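Local coordinates for Asp/Glu-specific dipeptidyl-peptidase (Flavobacterium psychrophilum, PDB 5JXF), which removes dipeptides from the N-terminus of oligopeptides, cutting strictly after an acidic residue, Asp or Glu, as a serine peptidase of family S46, at residues N655-G660 with F678-E683; N228-R233 with Y344-I349; K593-K598 with I695-M700. One frame throughout, in Å; residues are numbered along the deposited sequence.

Contact 1 of 3, residues N655-G660 with F678-E683. With ASP (aspartic acid), chain F; ARG (arginine), chain E.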
loop_
_atom_site.group_PDB
_atom_site.type_symbol
_atom_site.label_atom_id
_atom_site.label_comp_id
_atom_site.label_asym_id
_atom_site.label_seq_id
_atom_site.Cartn_x
_atom_site.Cartn_y
_atom_site.Cartn_z
ATOM N N ASN A 655 12.067 -2.817 -20.139
ATOM C CA ASN A 655 13.416 -3.358 -20.287
ATOM C C ASN A 655 13.680 -4.462 -19.269
ATOM O O ASN A 655 13.291 -4.363 -18.116
ATOM C CB ASN A 655 14.467 -2.256 -20.130
ATOM C CG ASN A 655 14.202 -1.064 -21.008
ATOM O OD1 ASN A 655 14.454 -1.098 -22.208
ATOM N ND2 ASN A 655 13.721 0.020 -20.406
ATOM N N HIS A 656 14.364 -5.511 -19.698
ATOM C CA HIS A 656 14.656 -6.631 -18.822
ATOM C C HIS A 656 16.010 -6.431 -18.162
ATOM O O HIS A 656 17.041 -6.479 -18.831
ATOM C CB HIS A 656 14.626 -7.940 -19.616
ATOM C CG HIS A 656 14.715 -9.176 -18.771
ATOM N ND1 HIS A 656 14.866 -10.438 -19.312
ATOM C CD2 HIS A 656 14.677 -9.348 -17.428
ATOM C CE1 HIS A 656 14.920 -11.329 -18.340
ATOM N NE2 HIS A 656 14.813 -10.694 -17.186
ATOM N N THR A 657 16.000 -6.226 -16.849
ATOM C CA THR A 657 17.210 -5.995 -16.064
ATOM C C THR A 657 17.332 -6.933 -14.874
ATOM O O THR A 657 16.402 -7.674 -14.565
ATOM C CB THR A 657 17.258 -4.549 -15.524
ATOM O OG1 THR A 657 16.050 -4.278 -14.807
ATOM C CG2 THR A 657 17.401 -3.541 -16.660
ATOM N N THR A 658 18.475 -6.885 -14.193
ATOM C CA THR A 658 18.653 -7.634 -12.947
ATOM C C THR A 658 19.781 -6.931 -12.180
ATOM O O THR A 658 20.293 -5.920 -12.653
ATOM C CB THR A 658 18.938 -9.151 -13.224
ATOM O OG1 THR A 658 18.933 -9.910 -12.002
ATOM C CG2 THR A 658 20.259 -9.344 -13.935
ATOM N N GLY A 659 20.157 -7.434 -11.006
ATOM C CA GLY A 659 21.251 -6.836 -10.254
ATOM C C GLY A 659 22.527 -6.810 -11.132
ATOM O O GLY A 659 22.830 -7.791 -11.811
ATOM N N GLY A 660 23.245 -5.695 -11.121
ATOM C CA GLY A 660 24.322 -5.456 -12.071
ATOM C C GLY A 660 23.969 -4.335 -13.035
ATOM O O GLY A 660 24.852 -3.607 -13.504
ATOM N N PHE A 678 17.869 1.796 -12.011
ATOM C CA PHE A 678 18.262 1.544 -10.628
ATOM C C PHE A 678 17.445 0.527 -9.845
ATOM O O PHE A 678 17.844 0.159 -8.741
ATOM C CB PHE A 678 18.314 2.861 -9.853
ATOM C CG PHE A 678 16.962 3.418 -9.449
ATOM C CD1 PHE A 678 16.207 4.175 -10.341
ATOM C CD2 PHE A 678 16.487 3.253 -8.149
ATOM C CE1 PHE A 678 14.982 4.738 -9.952
ATOM C CE2 PHE A 678 15.250 3.804 -7.744
ATOM C CZ PHE A 678 14.500 4.548 -8.644
ATOM N N ASP A 679 16.350 0.020 -10.406
ATOM C CA ASP A 679 15.590 -0.990 -9.693
ATOM C C ASP A 679 14.630 -1.726 -10.601
ATOM O O ASP A 679 14.566 -1.445 -11.794
ATOM C CB ASP A 679 14.793 -0.347 -8.543
ATOM C CG ASP A 679 14.731 -1.237 -7.308
ATOM O OD1 ASP A 679 15.055 -2.437 -7.416
ATOM O OD2 ASP A 679 14.355 -0.738 -6.226
ATOM N N ARG A 680 13.870 -2.650 -10.013
ATOM C CA ARG A 680 12.728 -3.285 -10.665
ATOM C C ARG A 680 11.510 -3.104 -9.783
ATOM O O ARG A 680 11.650 -2.928 -8.574
ATOM C CB ARG A 680 12.956 -4.776 -10.885
ATOM C CG ARG A 680 13.922 -5.141 -12.012
ATOM C CD ARG A 680 14.210 -6.601 -11.928
ATOM N NE ARG A 680 15.321 -6.843 -11.017
ATOM C CZ ARG A 680 15.661 -8.041 -10.557
ATOM N NH1 ARG A 680 14.939 -9.097 -10.896
ATOM N NH2 ARG A 680 16.712 -8.175 -9.751
ATOM N N VAL A 681 10.324 -3.184 -10.368
ATOM C CA VAL A 681 9.095 -3.043 -9.582
ATOM C C VAL A 681 8.779 -4.340 -8.833
ATOM O O VAL A 681 9.232 -5.428 -9.223
ATOM C CB VAL A 681 7.886 -2.641 -10.465
ATOM C CG1 VAL A 681 8.234 -1.438 -11.300
ATOM C CG2 VAL A 681 7.449 -3.785 -11.361
ATOM N N TRP A 682 7.977 -4.221 -7.770
ATOM C CA TRP A 682 7.692 -5.343 -6.859
ATOM C C TRP A 682 7.241 -6.600 -7.574
ATOM O O TRP A 682 7.742 -7.692 -7.318
ATOM C CB TRP A 682 6.634 -4.940 -5.831
ATOM C CG TRP A 682 6.393 -5.972 -4.783
ATOM C CD1 TRP A 682 5.213 -6.615 -4.512
ATOM C CD2 TRP A 682 7.355 -6.489 -3.855
ATOM N NE1 TRP A 682 5.388 -7.499 -3.479
ATOM C CE2 TRP A 682 6.691 -7.441 -3.052
ATOM C CE3 TRP A 682 8.714 -6.232 -3.620
ATOM C CZ2 TRP A 682 7.338 -8.144 -2.030
ATOM C CZ3 TRP A 682 9.358 -6.938 -2.606
ATOM C CH2 TRP A 682 8.669 -7.875 -1.822
ATOM N N GLU A 683 6.307 -6.426 -8.492
ATOM C CA GLU A 683 5.715 -7.534 -9.214
ATOM C C GLU A 683 6.691 -8.309 -10.089
ATOM O O GLU A 683 6.415 -9.444 -10.466
ATOM C CB GLU A 683 4.557 -7.014 -10.068
ATOM C CG GLU A 683 3.326 -6.580 -9.233
ATOM C CD GLU A 683 3.552 -5.290 -8.451
ATOM O OE1 GLU A 683 4.426 -4.476 -8.853
ATOM O OE2 GLU A 683 2.856 -5.091 -7.436
HETATM N N ASP F . 19.036 -2.760 -7.753
HETATM C CA ASP F . 19.654 -3.785 -8.601
HETATM C C ASP F . 21.156 -3.643 -8.770
HETATM O O ASP F . 21.684 -3.791 -9.876
HETATM C CB ASP F . 18.982 -3.805 -9.985
HETATM C CG ASP F . 17.728 -4.669 -10.025
HETATM O OD1 ASP F . 17.591 -5.559 -9.168
HETATM O OD2 ASP F . 16.881 -4.471 -10.926
HETATM N N ARG E . 16.851 -2.434 -5.120
HETATM C CA ARG E . 18.059 -1.862 -5.698
HETATM C C ARG E . 18.803 -2.965 -6.459
HETATM O O ARG E . 19.132 -3.998 -5.884
HETATM C CB ARG E . 18.943 -1.241 -4.609
HETATM C CG ARG E . 18.317 -0.034 -3.894
HETATM C CD ARG E . 19.206 0.476 -2.758
HETATM N NE ARG E . 19.461 -0.561 -1.762
HETATM C CZ ARG E . 18.716 -0.756 -0.670
HETATM N NH1 ARG E . 17.667 0.028 -0.422
HETATM N NH2 ARG E . 19.022 -1.733 0.183
HETATM O O HOH W 1 17.073 -2.950 -12.592
#
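The S1 pocket of this peptidase is formed where Arg680 runs antiparallel past Thr657 and lies alongside Thr658, and here it holds the aspartate of a bound Arg-Asp dipeptide. Arg680 grips that carboxylate side-on with two nearly parallel bonds: NE donates to ligand ASP OD2 at 2.8 Å (156°), and NH2 to ligand ASP OD1, also at 2.8 Å (157°). The ligand aspartate CG lies at the guanidinium edge, in plane. A bend at chi3 (-87°) turns the head group toward the ligand, while Arg680 CG passes Thr657 OG1 at 3.6 Å. Thr657 O and Thr658 OG1 sit over one guanidinium face, with Thr658 OG1 3.6 Å from Arg680 NH2; this hydroxyl is bonded to Asp688, and Arg680 NH1 to Ser687 OG, so second-shell bonds fix both. A water bridges the two segments, 2.8 Å from Thr657 OG1 and weakly bonded to Asp679 O. With a leucine in place of Arg680, the ligand carboxylate would probably be left without both N-H donors and its counter-charge. Farther along the dipeptide, Asp679 OD1 accepts from the ligand arginine N at 2.9 Å, while its OD2 pairs with Arg233, at a classic beta bulge in which Phe678 and Asp679 both face Val699. Gly660 N donates to the ligand aspartate O at 2.8 Å, and Ser662 N bonds the same ligand. A basic S1 pocket beside a possible backbone oxyanion hole, next to the probable nucleophile Ser662, is consistent with strict Asp/Glu preference at P1, for which Arg680 is probably essential, in a chymotrypsin-like serine peptidase.

Contact 2 of 3, residues N228-R233 with Y344-I349. With ARG (arginine), chain E; ASP (aspartic acid), chain F.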
loop_
_atom_site.group_PDB
_atom_site.type_symbol
_atom_site.label_atom_id
_atom_site.label_comp_id
_atom_site.label_asym_id
_atom_site.label_seq_id
_atom_site.Cartn_x
_atom_site.Cartn_y
_atom_site.Cartn_z
ATOM N N ASN A 228 12.077 0.279 -1.479
ATOM C CA ASN A 228 12.960 -0.595 -2.274
ATOM C C ASN A 228 12.145 -1.640 -3.032
ATOM O O ASN A 228 11.212 -2.224 -2.474
ATOM C CB ASN A 228 13.976 -1.282 -1.376
ATOM C CG ASN A 228 15.157 -1.878 -2.167
ATOM O OD1 ASN A 228 15.500 -1.412 -3.263
ATOM N ND2 ASN A 228 15.762 -2.910 -1.612
ATOM N N TRP A 229 12.489 -1.854 -4.303
ATOM C CA TRP A 229 11.748 -2.752 -5.212
ATOM C C TRP A 229 10.287 -2.327 -5.447
ATOM O O TRP A 229 9.482 -3.142 -5.857
ATOM C CB TRP A 229 11.743 -4.203 -4.715
ATOM C CG TRP A 229 13.087 -4.761 -4.423
ATOM C CD1 TRP A 229 13.668 -4.893 -3.199
ATOM C CD2 TRP A 229 14.024 -5.274 -5.372
ATOM N NE1 TRP A 229 14.911 -5.456 -3.322
ATOM C CE2 TRP A 229 15.155 -5.706 -4.645
ATOM C CE3 TRP A 229 14.016 -5.419 -6.763
ATOM C CZ2 TRP A 229 16.287 -6.254 -5.270
ATOM C CZ3 TRP A 229 15.142 -5.979 -7.386
ATOM C CH2 TRP A 229 16.256 -6.392 -6.634
ATOM N N VAL A 230 9.957 -1.065 -5.212
ATOM C CA VAL A 230 8.560 -0.621 -5.281
ATOM C C VAL A 230 8.340 0.517 -6.285
ATOM O O VAL A 230 9.112 1.471 -6.327
ATOM C CB VAL A 230 8.059 -0.152 -3.896
ATOM C CG1 VAL A 230 6.787 0.668 -4.040
ATOM C CG2 VAL A 230 7.823 -1.347 -2.958
ATOM N N TRP A 231 7.325 0.367 -7.130
ATOM C CA TRP A 231 6.785 1.450 -7.938
ATOM C C TRP A 231 5.366 1.799 -7.407
ATOM O O TRP A 231 4.630 0.900 -6.997
ATOM C CB TRP A 231 6.699 1.044 -9.405
ATOM C CG TRP A 231 6.160 2.133 -10.280
ATOM C CD1 TRP A 231 4.901 2.230 -10.800
ATOM C CD2 TRP A 231 6.876 3.280 -10.738
ATOM N NE1 TRP A 231 4.788 3.375 -11.551
ATOM C CE2 TRP A 231 5.985 4.040 -11.525
ATOM C CE3 TRP A 231 8.184 3.737 -10.563
ATOM C CZ2 TRP A 231 6.356 5.240 -12.112
ATOM C CZ3 TRP A 231 8.546 4.930 -11.143
ATOM C CH2 TRP A 231 7.638 5.666 -11.915
ATOM N N PRO A 232 4.972 3.085 -7.402
ATOM C CA PRO A 232 5.658 4.344 -7.724
ATOM C C PRO A 232 6.865 4.616 -6.828
ATOM O O PRO A 232 6.903 4.233 -5.655
ATOM C CB PRO A 232 4.575 5.397 -7.507
ATOM C CG PRO A 232 3.289 4.653 -7.723
ATOM C CD PRO A 232 3.532 3.305 -7.150
ATOM N N ARG A 233 7.875 5.239 -7.416
ATOM C CA ARG A 233 9.110 5.527 -6.715
ATOM C C ARG A 233 9.500 6.966 -7.006
ATOM O O ARG A 233 9.350 7.446 -8.131
ATOM C CB ARG A 233 10.238 4.569 -7.155
ATOM C CG ARG A 233 11.607 4.882 -6.532
ATOM C CD ARG A 233 11.834 4.057 -5.257
ATOM N NE ARG A 233 11.861 2.687 -5.681
ATOM C CZ ARG A 233 12.878 1.854 -5.566
ATOM N NH1 ARG A 233 14.002 2.191 -4.949
ATOM N NH2 ARG A 233 12.714 0.650 -6.040
ATOM N N TYR A 344 18.549 -7.900 -0.744
ATOM C CA TYR A 344 18.204 -9.268 -1.128
ATOM C C TYR A 344 17.130 -9.893 -0.221
ATOM O O TYR A 344 16.335 -10.720 -0.674
ATOM C CB TYR A 344 19.462 -10.142 -1.148
ATOM C CG TYR A 344 20.293 -9.861 -2.370
ATOM C CD1 TYR A 344 19.899 -10.336 -3.612
ATOM C CD2 TYR A 344 21.427 -9.075 -2.297
ATOM C CE1 TYR A 344 20.631 -10.076 -4.749
ATOM C CE2 TYR A 344 22.175 -8.803 -3.439
ATOM C CZ TYR A 344 21.767 -9.314 -4.661
ATOM O OH TYR A 344 22.488 -9.060 -5.804
ATOM N N TRP A 345 17.110 -9.499 1.048
ATOM C CA TRP A 345 16.069 -9.967 1.960
ATOM C C TRP A 345 14.696 -9.636 1.398
ATOM O O TRP A 345 13.805 -10.492 1.337
ATOM C CB TRP A 345 16.220 -9.345 3.344
ATOM C CG TRP A 345 14.943 -9.410 4.140
ATOM C CD1 TRP A 345 14.423 -10.507 4.784
ATOM C CD2 TRP A 345 14.011 -8.337 4.365
ATOM N NE1 TRP A 345 13.231 -10.175 5.394
ATOM C CE2 TRP A 345 12.958 -8.853 5.155
ATOM C CE3 TRP A 345 13.967 -6.991 3.979
ATOM C CZ2 TRP A 345 11.872 -8.069 5.564
ATOM C CZ3 TRP A 345 12.889 -6.213 4.389
ATOM C CH2 TRP A 345 11.857 -6.755 5.173
ATOM N N LYS A 346 14.533 -8.395 0.962
ATOM C CA LYS A 346 13.258 -8.009 0.393
ATOM C C LYS A 346 13.078 -8.581 -1.003
ATOM O O LYS A 346 11.961 -8.962 -1.353
ATOM C CB LYS A 346 13.095 -6.493 0.354
ATOM C CG LYS A 346 11.654 -6.066 0.081
ATOM C CD LYS A 346 11.510 -4.561 0.055
ATOM C CE LYS A 346 10.021 -4.122 0.151
ATOM N NZ LYS A 346 9.902 -2.623 -0.119
ATOM N N LYS A 347 14.162 -8.650 -1.797
ATOM C CA LYS A 347 14.060 -9.211 -3.146
ATOM C C LYS A 347 13.448 -10.603 -3.085
ATOM O O LYS A 347 12.555 -10.951 -3.870
ATOM C CB LYS A 347 15.439 -9.286 -3.864
ATOM C CG LYS A 347 15.320 -9.812 -5.288
ATOM C CD LYS A 347 16.628 -10.398 -5.821
ATOM C CE LYS A 347 16.419 -11.102 -7.157
ATOM N NZ LYS A 347 17.714 -11.424 -7.804
ATOM N N TRP A 348 13.945 -11.396 -2.143
ATOM C CA TRP A 348 13.579 -12.799 -2.056
ATOM C C TRP A 348 12.109 -12.950 -1.644
ATOM O O TRP A 348 11.421 -13.866 -2.100
ATOM C CB TRP A 348 14.517 -13.523 -1.088
ATOM C CG TRP A 348 15.931 -13.676 -1.666
ATOM C CD1 TRP A 348 16.271 -13.713 -2.983
ATOM C CD2 TRP A 348 17.159 -13.799 -0.933
ATOM N NE1 TRP A 348 17.631 -13.853 -3.120
ATOM C CE2 TRP A 348 18.199 -13.912 -1.877
ATOM C CE3 TRP A 348 17.477 -13.824 0.428
ATOM C CZ2 TRP A 348 19.532 -14.048 -1.504
ATOM C CZ3 TRP A 348 18.800 -13.962 0.793
ATOM C CH2 TRP A 348 19.810 -14.076 -0.167
ATOM N N ILE A 349 11.629 -12.038 -0.806
ATOM C CA ILE A 349 10.207 -12.015 -0.453
ATOM C C ILE A 349 9.379 -11.848 -1.734
ATOM O O ILE A 349 8.542 -12.699 -2.048
ATOM C CB ILE A 349 9.916 -10.903 0.575
ATOM C CG1 ILE A 349 10.572 -11.273 1.908
ATOM C CG2 ILE A 349 8.402 -10.630 0.726
ATOM C CD1 ILE A 349 10.592 -10.165 2.932
HETATM N N ARG E . 16.851 -2.434 -5.120
HETATM C CA ARG E . 18.059 -1.862 -5.698
HETATM C C ARG E . 18.803 -2.965 -6.459
HETATM O O ARG E . 19.132 -3.998 -5.884
HETATM C CB ARG E . 18.943 -1.241 -4.609
HETATM C CG ARG E . 18.317 -0.034 -3.894
HETATM C CD ARG E . 19.206 0.476 -2.758
HETATM N NE ARG E . 19.461 -0.561 -1.762
HETATM C CZ ARG E . 18.716 -0.756 -0.670
HETATM N NH1 ARG E . 17.667 0.028 -0.422
HETATM N NH2 ARG E . 19.022 -1.733 0.183
HETATM N N ASP F . 19.036 -2.760 -7.753
HETATM C CA ASP F . 19.654 -3.785 -8.601
HETATM C C ASP F . 21.156 -3.643 -8.770
HETATM O O ASP F . 21.684 -3.791 -9.876
HETATM C CB ASP F . 18.982 -3.805 -9.985
HETATM C CG ASP F . 17.728 -4.669 -10.025
HETATM O OD1 ASP F . 17.591 -5.559 -9.168
HETATM O OD2 ASP F . 16.881 -4.471 -10.926
#
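Lys346, on helix 328-357, runs past the indole of Trp229 to reach the backbone of the loop 228-233. Its CB begins 3.9 Å from Trp229 CD1, and CG keeps about the same spacing from that atom. CD lies at the edge of the indole, near its plane, and is 3.5 Å from Asn228 O. CE stays close to this oxygen, and NZ ends on it, donating to Asn228 O at 2.7 Å in the carbonyl plane, with a C=O...N angle of 145°. With CG opposite the backbone N (chi1 -166°) and the remaining chain extended, the lysine reaches from helix to loop; Val230 CG2 packs beside NZ, which has a second acceptor in Asp225 O.

The neighbouring Lys347 takes a face of the indole instead. Its CG stands 4.0 Å from the centroid of the six-membered ring of Trp229, 26° off the normal, a CH-pi contact, and its CB comes to 3.4 Å from Trp229 CZ2. Beyond the ring the chain leads away to a salt bridge between NZ and Asp688. The opposite indole face receives the amino group of the bound dipeptide: the ligand arginine N is 3.7 Å above its plane, over the centre, and is also hydrogen-bonded to Asn228 OD1. Trp229 NE1 donates to Asn343 O and Asn228 ND2 to Asn343 OD1, bonds that limit rotation of both groups. An indole backed by a helix, with a polar oxygen meeting the ligand's amino terminus, is consistent with an anchor for the substrate's N-terminal end, which in this dipeptidyl-peptidase would place the cut after the second residue.

Contact 3 of 3, residues K593-K598 with I695-M700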
loop_
_atom_site.group_PDB
_atom_site.type_symbol
_atom_site.label_atom_id
_atom_site.label_comp_id
_atom_site.label_asym_id
_atom_site.label_seq_id
_atom_site.Cartn_x
_atom_site.Cartn_y
_atom_site.Cartn_z
ATOM N N LYS A 593 6.417 2.379 -20.226
ATOM C CA LYS A 593 5.112 1.741 -20.143
ATOM C C LYS A 593 4.736 1.470 -18.693
ATOM O O LYS A 593 5.511 0.855 -17.959
ATOM C CB LYS A 593 5.099 0.418 -20.922
ATOM C CG LYS A 593 3.697 -0.108 -21.249
ATOM C CD LYS A 593 2.932 1.000 -21.951
ATOM C CE LYS A 593 1.879 0.500 -22.895
ATOM N NZ LYS A 593 1.537 1.613 -23.835
ATOM N N GLY A 594 3.543 1.893 -18.287
ATOM C CA GLY A 594 3.036 1.541 -16.967
ATOM C C GLY A 594 2.621 0.086 -16.896
ATOM O O GLY A 594 2.943 -0.705 -17.786
ATOM N N TYR A 595 1.890 -0.270 -15.831
ATOM C CA TYR A 595 1.336 -1.620 -15.686
ATOM C C TYR A 595 0.232 -1.690 -14.617
ATOM O O TYR A 595 -0.012 -0.725 -13.894
ATOM C CB TYR A 595 2.435 -2.622 -15.342
ATOM C CG TYR A 595 2.965 -2.503 -13.924
ATOM C CD1 TYR A 595 3.790 -1.447 -13.548
ATOM C CD2 TYR A 595 2.663 -3.460 -12.968
ATOM C CE1 TYR A 595 4.289 -1.346 -12.245
ATOM C CE2 TYR A 595 3.160 -3.366 -11.675
ATOM C CZ TYR A 595 3.976 -2.306 -11.328
ATOM O OH TYR A 595 4.447 -2.228 -10.037
ATOM N N SER A 596 -0.415 -2.852 -14.535
ATOM C CA SER A 596 -1.501 -3.093 -13.587
ATOM C C SER A 596 -1.163 -4.207 -12.607
ATOM O O SER A 596 -1.133 -5.383 -12.970
ATOM C CB SER A 596 -2.782 -3.446 -14.322
ATOM O OG SER A 596 -3.770 -3.845 -13.379
ATOM N N PRO A 597 -0.930 -3.839 -11.345
ATOM C CA PRO A 597 -0.537 -4.806 -10.317
ATOM C C PRO A 597 -1.712 -5.680 -9.844
ATOM O O PRO A 597 -1.492 -6.820 -9.422
ATOM C CB PRO A 597 -0.027 -3.910 -9.187
ATOM C CG PRO A 597 -0.814 -2.657 -9.339
ATOM C CD PRO A 597 -0.990 -2.464 -10.825
ATOM N N LYS A 598 -2.931 -5.147 -9.952
ATOM C CA LYS A 598 -4.143 -5.749 -9.378
ATOM C C LYS A 598 -5.427 -5.232 -10.057
ATOM O O LYS A 598 -5.403 -4.229 -10.765
ATOM C CB LYS A 598 -4.208 -5.463 -7.878
ATOM C CG LYS A 598 -3.474 -6.478 -7.048
ATOM C CD LYS A 598 -3.321 -6.054 -5.610
ATOM C CE LYS A 598 -2.450 -7.077 -4.901
ATOM N NZ LYS A 598 -2.600 -8.417 -5.552
ATOM N N ILE A 695 3.880 -7.358 -16.356
ATOM C CA ILE A 695 4.172 -6.784 -15.040
ATOM C C ILE A 695 5.672 -6.593 -14.704
ATOM O O ILE A 695 6.013 -6.101 -13.631
ATOM C CB ILE A 695 3.532 -7.640 -13.913
ATOM C CG1 ILE A 695 4.061 -9.082 -13.946
ATOM C CG2 ILE A 695 1.957 -7.582 -13.960
ATOM C CD1 ILE A 695 3.501 -9.978 -12.785
ATOM N N CYS A 696 6.573 -6.981 -15.595
ATOM C CA CYS A 696 7.988 -6.737 -15.331
ATOM C C CYS A 696 8.394 -5.389 -15.887
ATOM O O CYS A 696 8.240 -5.126 -17.070
ATOM C CB CYS A 696 8.852 -7.860 -15.914
ATOM S SG CYS A 696 8.591 -9.388 -14.979
ATOM N N ARG A 697 8.863 -4.513 -15.012
ATOM C CA ARG A 697 9.295 -3.199 -15.435
ATOM C C ARG A 697 10.600 -2.839 -14.756
ATOM O O ARG A 697 10.860 -3.251 -13.629
ATOM C CB ARG A 697 8.241 -2.115 -15.106
ATOM C CG ARG A 697 6.886 -2.295 -15.748
ATOM C CD ARG A 697 6.901 -2.001 -17.248
ATOM N NE ARG A 697 5.558 -2.063 -17.837
ATOM C CZ ARG A 697 4.983 -3.190 -18.254
ATOM N NH1 ARG A 697 5.624 -4.359 -18.141
ATOM N NH2 ARG A 697 3.762 -3.154 -18.773
ATOM N N ASN A 698 11.419 -2.034 -15.424
ATOM C CA ASN A 698 12.596 -1.522 -14.752
ATOM C C ASN A 698 12.324 -0.091 -14.322
ATOM O O ASN A 698 11.502 0.592 -14.936
ATOM C CB ASN A 698 13.843 -1.628 -15.656
ATOM C CG ASN A 698 13.853 -0.596 -16.791
ATOM O OD1 ASN A 698 12.933 -0.539 -17.623
ATOM N ND2 ASN A 698 14.899 0.226 -16.824
ATOM N N VAL A 699 12.981 0.347 -13.254
ATOM C CA VAL A 699 12.801 1.702 -12.744
ATOM C C VAL A 699 14.048 2.541 -12.995
ATOM O O VAL A 699 15.167 2.119 -12.672
ATOM C CB VAL A 699 12.477 1.692 -11.246
ATOM C CG1 VAL A 699 11.898 3.059 -10.779
ATOM C CG2 VAL A 699 11.474 0.580 -10.965
ATOM N N MET A 700 13.830 3.729 -13.560
ATOM C CA MET A 700 14.881 4.669 -13.969
ATOM C C MET A 700 14.721 6.036 -13.351
ATOM O O MET A 700 13.603 6.554 -13.234
ATOM C CB MET A 700 14.891 4.816 -15.495
ATOM C CG MET A 700 15.435 3.611 -16.255
ATOM S SD MET A 700 14.623 3.298 -17.852
ATOM C CE MET A 700 12.962 2.857 -17.290
#
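The guanidinium of Arg697 has Tyr595 CB over one face, 3.6 Å above its plane, and the carbonyl oxygens of Lys593 and Gly594 near its edge. The tyrosine ring is turned 60° from the guanidinium; Arg697 CG and Ile695 CA approach it obliquely, Ile695 O stands over the rim of one face, and Tyr603 packs against it edge-to-face. Tyr595 CD2 also meets Ile695 CG2 at 4.3 Å, the apolar part of the contact.

A bend at chi2 (-73°) folds Arg697 toward the 593-598 backbone. NE is shared between Lys593 O and Gly594 O, each at 2.9 Å, while NH2 adds a bond to Gly594 O at 2.8 Å, so one oxygen is gripped by two nitrogens. Both NE bonds are bent, with NE well above each carbonyl plane. NH1 turns back to its own segment, meeting Cys696 O at 2.9 Å (160°), and bonds Pro693 O as well.

Every acceptor named is a main-chain oxygen and none a carboxylate: the buried guanidinium is satisfied by carbonyl dipoles, which would probably stabilise its positive charge while the side chain fastens together two stretches of backbone.

From the N terminus, contact 2 closes first: the loop 228-233, ahead of strand 239-245, meets helix 328-357 after 110 intervening residues. It is complete before the other two open. Contact 3 then closes a 96-residue loop between 593-598, on an edge strand of the eight-stranded sheet, and 695-700, which leads into strand 698-702. Contact 1 is nested inside that loop, its 17 intervening residues holding strand 665-667 and most of strand 673-680. Strands 673-680 and 698-702 are sheet neighbours, joining contacts 1 and 3, as does the Glu683-Tyr595 hydrogen bond. Asp679 reaches Trp229 N, and Trp231 packs on Val699 and Tyr595, tying loop, helix and sheet around the dipeptide site.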